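Local coordinates for oligopeptide-binding protein appA (Bacillus subtilis, PDB 1XOC) that binds oligopeptides, including tetra- and pentapeptides but not tripeptides, and serves as the solute-binding component of an ABC permease that supports sporulation and genetic competence, at residues 67-72 with 88-93; 276-281 with 285-290; 330-335 with 384-389. All coordinates share one frame; numbering follows the deposited sequence. Where two conformers were deposited one is given.

Contact 1. Residues 67-72 with 88-93; sequences LSLAES and KGVKFH
The backbones of L69 and V90 face each other with CA atoms 8.2 Å apart, E71 and K88 stand similarly far apart, and no direct hydrogen bond joins the two segments. One apolar touch and one water bridge span the gap. L69 and V90 make the apolar half. A single methyl of L69 does the touching: CD1 lies 3.7 Å from V90 CG2 and 3.9 Å from V90 CG1. It therefore sits against the fork of the valine, in reach of both branches. L69 extends CG anti to its own backbone N (chi1 -178°), which carries the branched end across to the other segment. V90 points its CB at L69 from the start. Both residues are buried, and L69 also rests on I158.

The polar half lies at the surface. The CB of E71 points toward 88-93, but the carboxylate stops short of the backbone: OE1 is 4.5 Å from K88 N. A water closes the distance. It donates to E71 OE1 at 2.9 Å and accepts from K88 N at 3.0 Å. The ammonium group of K88 makes no ion pair here, since NZ is 5.7 Å from E71 OE1. At that distance the opposite charges may still attract weakly.

The chain between the segments includes strand 81-86, which pairs antiparallel with strand 65-76. K87, next to K88, gives its NZ to S68 O and A70 O, so the start of the loop is also tied directly to the strand's backbone. E71 and S72 both face K85. This is a classic beta bulge, here at a corner of strand 65-76 in the five-stranded antiparallel sheet, with the loop after the hairpin folded back beside it.

Contact 2. Residues 276-281 with 285-290; sequences ELFKDK and QALTTA
L287 meets the ring of F278 with one methyl, CD1, which lies 3.7 Å from F278 CE1 and 3.8 Å from F278 CD1. The approach is oblique to the ring, and the two side chains cross at about a right angle. On one face of the ring, L277 CB sits 4.0 Å above the plane, over the centre. F362 meets the same ring edge-to-face, so F278 is held in an aromatic and aliphatic cluster.

The second link is a helical bond. Q285 N donates to K281 O at 2.9 Å, nearly straight, with an N-H...O angle of 165°. The side chains of K281 and Q285 cross at a slant. The lysine chain runs out from the backbone and then bends at chi3 (91°), and its NZ forms a salt bridge with E479 of helix 463-480. The carbonyl of the same Q285 takes two bonds from T289, one turn further on: T289 N and T289 OG1 arrive from opposite faces of its plane.

D280 is the N-cap of helix 281-289, and its OD1 accepts from K282 N. The pattern is that of a capped helix start, with the preceding loop folded back onto the helix side through F278 and L287.

Contact 3. Residues 330-335 with 384-389; sequences YNEKKA and LKKIGI
E332 reaches across to I387 and K386 with its side chain. CB itself does not point at 384-389; the torsion beyond it turns the chain across. CG is anti to the backbone N (chi1 -173°), and this brings it beside I387, with CG 3.7 Å from I387 CG2. The two side chains slide past each other in opposite directions. The chain stays extended beyond CG, so the carboxylate is carried out over K386. There OE2 lies 3.7 Å from K386 CD, against the aliphatic part of the lysine, and the side chains cross at about a right angle. The other oxygen, OE1, forms a salt bridge with K336 one turn along the same helix.

A water collects the polar ends. It donates to E332 OE2 at 2.8 Å and lies 2.6 Å from Y330 OH, at the edge of the tyrosine ring and in its plane. Its bond from K386 NZ is weak. The ammonium group stays 5.0 Å from E332 OE2, too far for an ion pair; the water bridges the two.

The turn that receives E332 is the C-terminal end of helix 371-385, closed by a Schellman motif. G388, with positive phi, is the C-prime residue: I389 N bonds to L384 O and G388 N to K385 O. L384 O is gripped twice, since I387 N reaches it from the opposite face to I389 N. Facing this end is the start of helix 332-341, where N331 holds the N-cap position and A335 N bonds back to N331 O.

Deeper in, I387 carries the apolar part of the contact. Its CD1 approaches A335 CB at 4.2 Å, and the same side chain also rests on L339 of helix 332-341.

In the fold
Contacts 2 and 3 belong to one region, with centres about 11 Å apart. Contact 1 lies on the other side of the chain's centre, its centre about 50 Å from that of contact 2. Segment 285-290 and the segments of contact 3 touch directly: T289 O is 2.9 Å from N331 N, a probable hydrogen bond, and A290 packs on I387. L287 of contact 2 also touches L384 and I389. Contact 2 is the buried one and joins a phenylalanine-leucine touch to a backbone helix bond and the K281-Q285 overlap. Contacts 1 and 3 are partly buried; each pairs an apolar touch with a water-bridged glutamate, beside a corner in an inner strand and between helix ends respectively.

Contact 1. Residues 67-72 with 88-93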
loop_
_atom_site.group_PDB
_atom_site.type_symbol
_atom_site.label_atom_id
_atom_site.label_comp_id
_atom_site.label_asym_id
_atom_site.label_seq_id
_atom_site.Cartn_x
_atom_site.Cartn_y
_atom_site.Cartn_z
ATOM N N LEU A 67 7.702 1.699 20.303
ATOM C CA LEU A 67 8.522 0.495 20.405
ATOM C C LEU A 67 7.620 -0.748 20.409
ATOM O O LEU A 67 6.565 -0.731 21.072
ATOM C CB LEU A 67 9.281 0.540 21.744
ATOM C CG LEU A 67 10.524 1.435 21.782
ATOM C CD1 LEU A 67 10.647 2.476 20.650
ATOM C CD2 LEU A 67 10.619 2.080 23.160
ATOM N N SER A 68 8.019 -1.823 19.725
ATOM C CA SER A 68 7.274 -3.063 19.802
ATOM C C SER A 68 8.253 -4.186 20.224
ATOM O O SER A 68 8.366 -4.464 21.413
ATOM C CB SER A 68 6.580 -3.338 18.463
ATOM O OG SER A 68 5.838 -4.551 18.523
ATOM N N LEU A 69 8.967 -4.799 19.282
ATOM C CA LEU A 69 9.991 -5.789 19.610
ATOM C C LEU A 69 11.205 -5.133 20.321
ATOM O O LEU A 69 11.851 -5.740 21.187
ATOM C CB LEU A 69 10.418 -6.546 18.359
ATOM C CG LEU A 69 11.437 -7.658 18.475
ATOM C CD1 LEU A 69 10.979 -8.708 19.499
ATOM C CD2 LEU A 69 11.645 -8.245 17.077
ATOM N N ALA A 70 11.521 -3.893 19.941
ATOM C CA ALA A 70 12.611 -3.161 20.574
ATOM C C ALA A 70 12.302 -2.781 22.021
ATOM O O ALA A 70 11.192 -2.363 22.313
ATOM C CB ALA A 70 12.919 -1.898 19.759
ATOM N N GLU A 71 13.277 -2.990 22.913
ATOM C CA GLU A 71 13.253 -2.500 24.299
ATOM C C GLU A 71 13.624 -1.033 24.334
ATOM O O GLU A 71 13.036 -0.278 25.089
ATOM C CB GLU A 71 14.223 -3.328 25.144
ATOM C CG GLU A 71 14.091 -3.125 26.614
ATOM C CD GLU A 71 14.727 -4.237 27.472
ATOM O OE1 GLU A 71 15.056 -5.358 26.984
ATOM O OE2 GLU A 71 14.885 -3.978 28.681
ATOM N N SER A 72 14.613 -0.640 23.532
ATOM C CA SER A 72 15.010 0.734 23.402
ATOM C C SER A 72 15.718 1.002 22.067
ATOM O O SER A 72 16.304 0.105 21.484
ATOM C CB SER A 72 15.923 1.115 24.568
ATOM O OG SER A 72 17.111 0.376 24.477
ATOM N N LYS A 88 13.961 -9.460 25.525
ATOM C CA LYS A 88 14.398 -10.824 25.773
ATOM C C LYS A 88 13.190 -11.723 25.998
ATOM O O LYS A 88 12.136 -11.271 26.476
ATOM C CB LYS A 88 15.292 -10.870 27.005
ATOM C CG LYS A 88 16.487 -9.945 26.959
ATOM C CD LYS A 88 17.367 -10.186 28.181
ATOM C CE LYS A 88 18.317 -9.013 28.478
ATOM N NZ LYS A 88 19.406 -8.999 27.498
ATOM N N GLY A 89 13.336 -12.995 25.645
ATOM C CA GLY A 89 12.292 -13.985 25.889
ATOM C C GLY A 89 11.209 -14.041 24.836
ATOM O O GLY A 89 10.164 -14.677 25.034
ATOM N N VAL A 90 11.424 -13.363 23.711
ATOM C CA VAL A 90 10.488 -13.424 22.597
ATOM C C VAL A 90 10.770 -14.699 21.810
ATOM O O VAL A 90 11.908 -14.990 21.459
ATOM C CB VAL A 90 10.648 -12.187 21.664
ATOM C CG1 VAL A 90 9.723 -12.294 20.482
ATOM C CG2 VAL A 90 10.406 -10.918 22.459
ATOM N N LYS A 91 9.728 -15.462 21.532
ATOM C CA LYS A 91 9.888 -16.735 20.820
ATOM C C LYS A 91 9.271 -16.715 19.425
ATOM O O LYS A 91 8.196 -16.148 19.213
ATOM C CB LYS A 91 9.237 -17.903 21.596
ATOM C CG LYS A 91 9.590 -17.998 23.079
ATOM C CD LYS A 91 11.057 -18.241 23.286
ATOM C CE LYS A 91 11.378 -18.307 24.782
ATOM N NZ LYS A 91 12.819 -18.562 25.059
ATOM N N PHE A 92 9.937 -17.379 18.486
ATOM C CA PHE A 92 9.298 -17.762 17.244
ATOM C C PHE A 92 8.265 -18.887 17.474
ATOM O O PHE A 92 8.249 -19.581 18.496
ATOM C CB PHE A 92 10.329 -18.207 16.214
ATOM C CG PHE A 92 11.146 -17.085 15.632
ATOM C CD1 PHE A 92 12.451 -16.876 16.037
ATOM C CD2 PHE A 92 10.615 -16.257 14.666
ATOM C CE1 PHE A 92 13.182 -15.858 15.481
ATOM C CE2 PHE A 92 11.362 -15.208 14.120
ATOM C CZ PHE A 92 12.638 -15.025 14.518
ATOM N N HIS A 93 7.414 -19.099 16.494
ATOM C CA HIS A 93 6.348 -20.107 16.606
ATOM C C HIS A 93 6.860 -21.545 16.770
ATOM O O HIS A 93 6.092 -22.429 17.157
ATOM C CB HIS A 93 5.395 -20.011 15.415
ATOM C CG HIS A 93 4.738 -18.667 15.284
ATOM N ND1 HIS A 93 4.405 -18.120 14.057
ATOM C CD2 HIS A 93 4.370 -17.752 16.223
ATOM C CE1 HIS A 93 3.850 -16.935 14.251
ATOM N NE2 HIS A 93 3.822 -16.683 15.556
HETATM O O HOH W 1 13.588 -7.639 27.918
#

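Contact 2. Residues 276-281 with 285-290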
loop_
_atom_site.group_PDB
_atom_site.type_symbol
_atom_site.label_atom_id
_atom_site.label_comp_id
_atom_site.label_asym_id
_atom_site.label_seq_id
_atom_site.Cartn_x
_atom_site.Cartn_y
_atom_site.Cartn_z
ATOM N N GLU A 276 3.972 4.861 -25.653
ATOM C CA GLU A 276 4.082 6.075 -26.457
ATOM C C GLU A 276 2.956 7.075 -26.197
ATOM O O GLU A 276 3.171 8.290 -26.237
ATOM C CB GLU A 276 4.028 5.718 -27.955
ATOM C CG GLU A 276 5.108 4.773 -28.465
ATOM C CD GLU A 276 4.732 4.117 -29.824
ATOM O OE1 GLU A 276 4.589 4.850 -30.841
ATOM O OE2 GLU A 276 4.578 2.863 -29.871
ATOM N N LEU A 277 1.747 6.557 -25.967
ATOM C CA LEU A 277 0.568 7.399 -25.800
ATOM C C LEU A 277 0.696 8.336 -24.617
ATOM O O LEU A 277 0.107 9.419 -24.621
ATOM C CB LEU A 277 -0.692 6.544 -25.630
ATOM C CG LEU A 277 -1.100 5.664 -26.827
ATOM C CD1 LEU A 277 -2.352 4.841 -26.502
ATOM C CD2 LEU A 277 -1.297 6.472 -28.096
ATOM N N PHE A 278 1.456 7.919 -23.611
ATOM C CA PHE A 278 1.463 8.624 -22.335
ATOM C C PHE A 278 2.789 9.284 -22.008
ATOM O O PHE A 278 2.970 9.735 -20.905
ATOM C CB PHE A 278 1.061 7.667 -21.204
ATOM C CG PHE A 278 -0.244 6.974 -21.447
ATOM C CD1 PHE A 278 -1.374 7.710 -21.746
ATOM C CD2 PHE A 278 -0.344 5.589 -21.401
ATOM C CE1 PHE A 278 -2.570 7.099 -22.014
ATOM C CE2 PHE A 278 -1.541 4.969 -21.650
ATOM C CZ PHE A 278 -2.667 5.723 -21.958
ATOM N N LYS A 279 3.690 9.390 -22.978
ATOM C CA LYS A 279 4.976 10.015 -22.722
ATOM C C LYS A 279 4.920 11.552 -22.610
ATOM O O LYS A 279 5.694 12.149 -21.857
ATOM C CB LYS A 279 5.972 9.592 -23.799
ATOM C CG LYS A 279 6.402 8.145 -23.673
ATOM C CD LYS A 279 7.393 7.766 -24.783
ATOM C CE LYS A 279 7.816 6.297 -24.693
ATOM N NZ LYS A 279 8.710 5.904 -25.825
ATOM N N ASP A 280 4.009 12.180 -23.359
ATOM C CA ASP A 280 3.889 13.642 -23.408
ATOM C C ASP A 280 3.100 14.144 -22.209
ATOM O O ASP A 280 1.947 13.756 -22.008
ATOM C CB ASP A 280 3.190 14.065 -24.707
ATOM C CG ASP A 280 3.176 15.586 -24.937
ATOM O OD1 ASP A 280 3.640 16.368 -24.084
ATOM O OD2 ASP A 280 2.688 16.007 -26.011
ATOM N N LYS A 281 3.721 15.010 -21.416
ATOM C CA LYS A 281 3.058 15.652 -20.283
ATOM C C LYS A 281 1.733 16.303 -20.681
ATOM O O LYS A 281 0.759 16.225 -19.938
ATOM C CB LYS A 281 3.965 16.727 -19.688
ATOM C CG LYS A 281 3.331 17.537 -18.573
ATOM C CD LYS A 281 4.299 18.562 -17.992
ATOM C CE LYS A 281 4.200 19.889 -18.699
ATOM N NZ LYS A 281 5.137 20.891 -18.129
ATOM N N GLN A 285 -1.953 15.666 -19.053
ATOM C CA GLN A 285 -2.764 16.771 -18.541
ATOM C C GLN A 285 -4.140 16.826 -19.213
ATOM O O GLN A 285 -5.145 17.125 -18.571
ATOM C CB GLN A 285 -2.046 18.104 -18.744
ATOM C CG GLN A 285 -0.785 18.297 -17.906
ATOM C CD GLN A 285 -0.070 19.591 -18.219
ATOM O OE1 GLN A 285 0.724 20.068 -17.416
ATOM N NE2 GLN A 285 -0.338 20.164 -19.395
ATOM N N ALA A 286 -4.166 16.554 -20.511
ATOM C CA ALA A 286 -5.411 16.521 -21.281
ATOM C C ALA A 286 -6.343 15.405 -20.805
ATOM O O ALA A 286 -7.562 15.593 -20.729
ATOM C CB ALA A 286 -5.107 16.354 -22.748
ATOM N N LEU A 287 -5.781 14.239 -20.501
ATOM C CA LEU A 287 -6.578 13.105 -20.036
ATOM C C LEU A 287 -7.250 13.433 -18.713
ATOM O O LEU A 287 -8.434 13.164 -18.515
ATOM C CB LEU A 287 -5.716 11.855 -19.901
ATOM C CG LEU A 287 -5.145 11.257 -21.183
ATOM C CD1 LEU A 287 -3.994 10.305 -20.911
ATOM C CD2 LEU A 287 -6.218 10.537 -21.950
ATOM N N THR A 288 -6.514 14.055 -17.809
ATOM C CA THR A 288 -7.114 14.481 -16.565
ATOM C C THR A 288 -8.227 15.497 -16.823
ATOM O O THR A 288 -9.317 15.419 -16.243
ATOM C CB THR A 288 -6.046 15.087 -15.638
ATOM O OG1 THR A 288 -5.092 14.065 -15.307
ATOM C CG2 THR A 288 -6.681 15.650 -14.364
ATOM N N THR A 289 -7.953 16.443 -17.710
ATOM C CA THR A 289 -8.906 17.516 -18.003
ATOM C C THR A 289 -10.180 16.965 -18.636
ATOM O O THR A 289 -11.246 17.566 -18.523
ATOM C CB THR A 289 -8.256 18.559 -18.945
ATOM O OG1 THR A 289 -7.067 19.047 -18.334
ATOM C CG2 THR A 289 -9.172 19.743 -19.221
ATOM N N ALA A 290 -10.063 15.821 -19.306
ATOM C CA ALA A 290 -11.209 15.183 -19.970
ATOM C C ALA A 290 -12.107 14.407 -19.008
ATOM O O ALA A 290 -13.192 13.972 -19.400
ATOM C CB ALA A 290 -10.722 14.238 -21.043
#

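Contact 3. Residues 330-335 with 384-389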
loop_
_atom_site.group_PDB
_atom_site.type_symbol
_atom_site.label_atom_id
_atom_site.label_comp_id
_atom_site.label_asym_id
_atom_site.label_seq_id
_atom_site.Cartn_x
_atom_site.Cartn_y
_atom_site.Cartn_z
ATOM N N TYR A 330 -12.238 19.574 -14.850
ATOM C CA TYR A 330 -12.907 19.017 -16.015
ATOM C C TYR A 330 -13.322 20.098 -16.987
ATOM O O TYR A 330 -13.977 21.076 -16.621
ATOM C CB TYR A 330 -14.128 18.205 -15.565
ATOM C CG TYR A 330 -15.040 17.739 -16.675
ATOM C CD1 TYR A 330 -14.585 16.868 -17.662
ATOM C CD2 TYR A 330 -16.362 18.144 -16.718
ATOM C CE1 TYR A 330 -15.434 16.452 -18.690
ATOM C CE2 TYR A 330 -17.209 17.722 -17.721
ATOM C CZ TYR A 330 -16.737 16.865 -18.695
ATOM O OH TYR A 330 -17.598 16.475 -19.699
ATOM N N ASN A 331 -12.933 19.909 -18.239
ATOM C CA ASN A 331 -13.298 20.837 -19.313
ATOM C C ASN A 331 -13.107 20.097 -20.623
ATOM O O ASN A 331 -11.985 19.997 -21.112
ATOM C CB ASN A 331 -12.385 22.069 -19.235
ATOM C CG ASN A 331 -12.731 23.150 -20.230
ATOM O OD1 ASN A 331 -12.376 24.296 -20.011
ATOM N ND2 ASN A 331 -13.398 22.809 -21.318
ATOM N N GLU A 332 -14.188 19.543 -21.166
ATOM C CA GLU A 332 -14.100 18.670 -22.335
ATOM C C GLU A 332 -13.501 19.370 -23.570
ATOM O O GLU A 332 -12.642 18.802 -24.256
ATOM C CB GLU A 332 -15.476 18.117 -22.677
ATOM C CG GLU A 332 -15.476 17.059 -23.774
ATOM C CD GLU A 332 -16.854 16.807 -24.334
ATOM O OE1 GLU A 332 -17.121 17.278 -25.459
ATOM O OE2 GLU A 332 -17.685 16.158 -23.659
ATOM N N LYS A 333 -13.936 20.593 -23.852
ATOM C CA LYS A 333 -13.417 21.283 -25.048
ATOM C C LYS A 333 -11.942 21.685 -24.890
ATOM O O LYS A 333 -11.185 21.656 -25.853
ATOM C CB LYS A 333 -14.308 22.441 -25.517
ATOM C CG LYS A 333 -14.773 23.479 -24.490
ATOM C CD LYS A 333 -16.237 23.891 -24.801
ATOM C CE LYS A 333 -16.638 25.284 -24.277
ATOM N NZ LYS A 333 -18.024 25.686 -24.722
ATOM N N LYS A 334 -11.521 22.005 -23.675
ATOM C CA LYS A 334 -10.117 22.278 -23.438
ATOM C C LYS A 334 -9.275 21.026 -23.662
ATOM O O LYS A 334 -8.196 21.120 -24.230
ATOM C CB LYS A 334 -9.877 22.826 -22.033
ATOM C CG LYS A 334 -8.476 23.360 -21.839
ATOM C CD LYS A 334 -8.293 23.883 -20.446
ATOM C CE LYS A 334 -6.864 24.287 -20.212
ATOM N NZ LYS A 334 -6.479 25.329 -21.192
ATOM N N ALA A 335 -9.736 19.862 -23.188
ATOM C CA ALA A 335 -9.002 18.616 -23.426
ATOM C C ALA A 335 -8.813 18.328 -24.916
ATOM O O ALA A 335 -7.748 17.894 -25.338
ATOM C CB ALA A 335 -9.706 17.457 -22.771
ATOM N N LEU A 384 -13.699 9.334 -22.067
ATOM C CA LEU A 384 -12.643 9.510 -23.060
ATOM C C LEU A 384 -13.116 9.241 -24.484
ATOM O O LEU A 384 -12.562 9.809 -25.440
ATOM C CB LEU A 384 -11.422 8.652 -22.715
ATOM C CG LEU A 384 -10.723 9.043 -21.405
ATOM C CD1 LEU A 384 -9.497 8.190 -21.175
ATOM C CD2 LEU A 384 -10.329 10.517 -21.394
ATOM N N LYS A 385 -14.149 8.409 -24.639
ATOM C CA LYS A 385 -14.729 8.173 -25.963
ATOM C C LYS A 385 -15.194 9.494 -26.588
ATOM O O LYS A 385 -14.996 9.734 -27.778
ATOM C CB LYS A 385 -15.897 7.186 -25.878
ATOM C CG LYS A 385 -16.426 6.713 -27.246
ATOM C CD LYS A 385 -17.422 5.547 -27.098
ATOM C CE LYS A 385 -17.763 4.969 -28.460
ATOM N NZ LYS A 385 -18.885 3.979 -28.449
ATOM N N LYS A 386 -15.774 10.360 -25.766
ATOM C CA LYS A 386 -16.283 11.667 -26.188
ATOM C C LYS A 386 -15.233 12.584 -26.814
ATOM O O LYS A 386 -15.587 13.492 -27.559
ATOM C CB LYS A 386 -16.903 12.415 -25.001
ATOM C CG LYS A 386 -18.119 11.749 -24.339
ATOM C CD LYS A 386 -18.574 12.602 -23.157
ATOM C CE LYS A 386 -19.507 11.882 -22.196
ATOM N NZ LYS A 386 -19.220 12.342 -20.783
ATOM N N ILE A 387 -13.962 12.383 -26.492
ATOM C CA ILE A 387 -12.889 13.149 -27.120
ATOM C C ILE A 387 -12.029 12.309 -28.084
ATOM O O ILE A 387 -10.921 12.697 -28.446
ATOM C CB ILE A 387 -12.026 13.897 -26.084
ATOM C CG1 ILE A 387 -11.242 12.932 -25.207
ATOM C CG2 ILE A 387 -12.899 14.822 -25.243
ATOM C CD1 ILE A 387 -10.218 13.619 -24.364
ATOM N N GLY A 388 -12.557 11.173 -28.517
ATOM C CA GLY A 388 -11.922 10.368 -29.555
ATOM C C GLY A 388 -10.795 9.472 -29.090
ATOM O O GLY A 388 -9.896 9.145 -29.861
ATOM N N ILE A 389 -10.850 9.062 -27.826
ATOM C CA ILE A 389 -9.885 8.125 -27.285
ATOM C C ILE A 389 -10.597 6.803 -26.984
ATOM O O ILE A 389 -11.624 6.790 -26.303
ATOM C CB ILE A 389 -9.254 8.694 -26.019
ATOM C CG1 ILE A 389 -8.361 9.884 -26.405
ATOM C CG2 ILE A 389 -8.462 7.612 -25.286
ATOM C CD1 ILE A 389 -7.679 10.576 -25.237
HETATM O O HOH W 2 -16.840 14.730 -21.462
#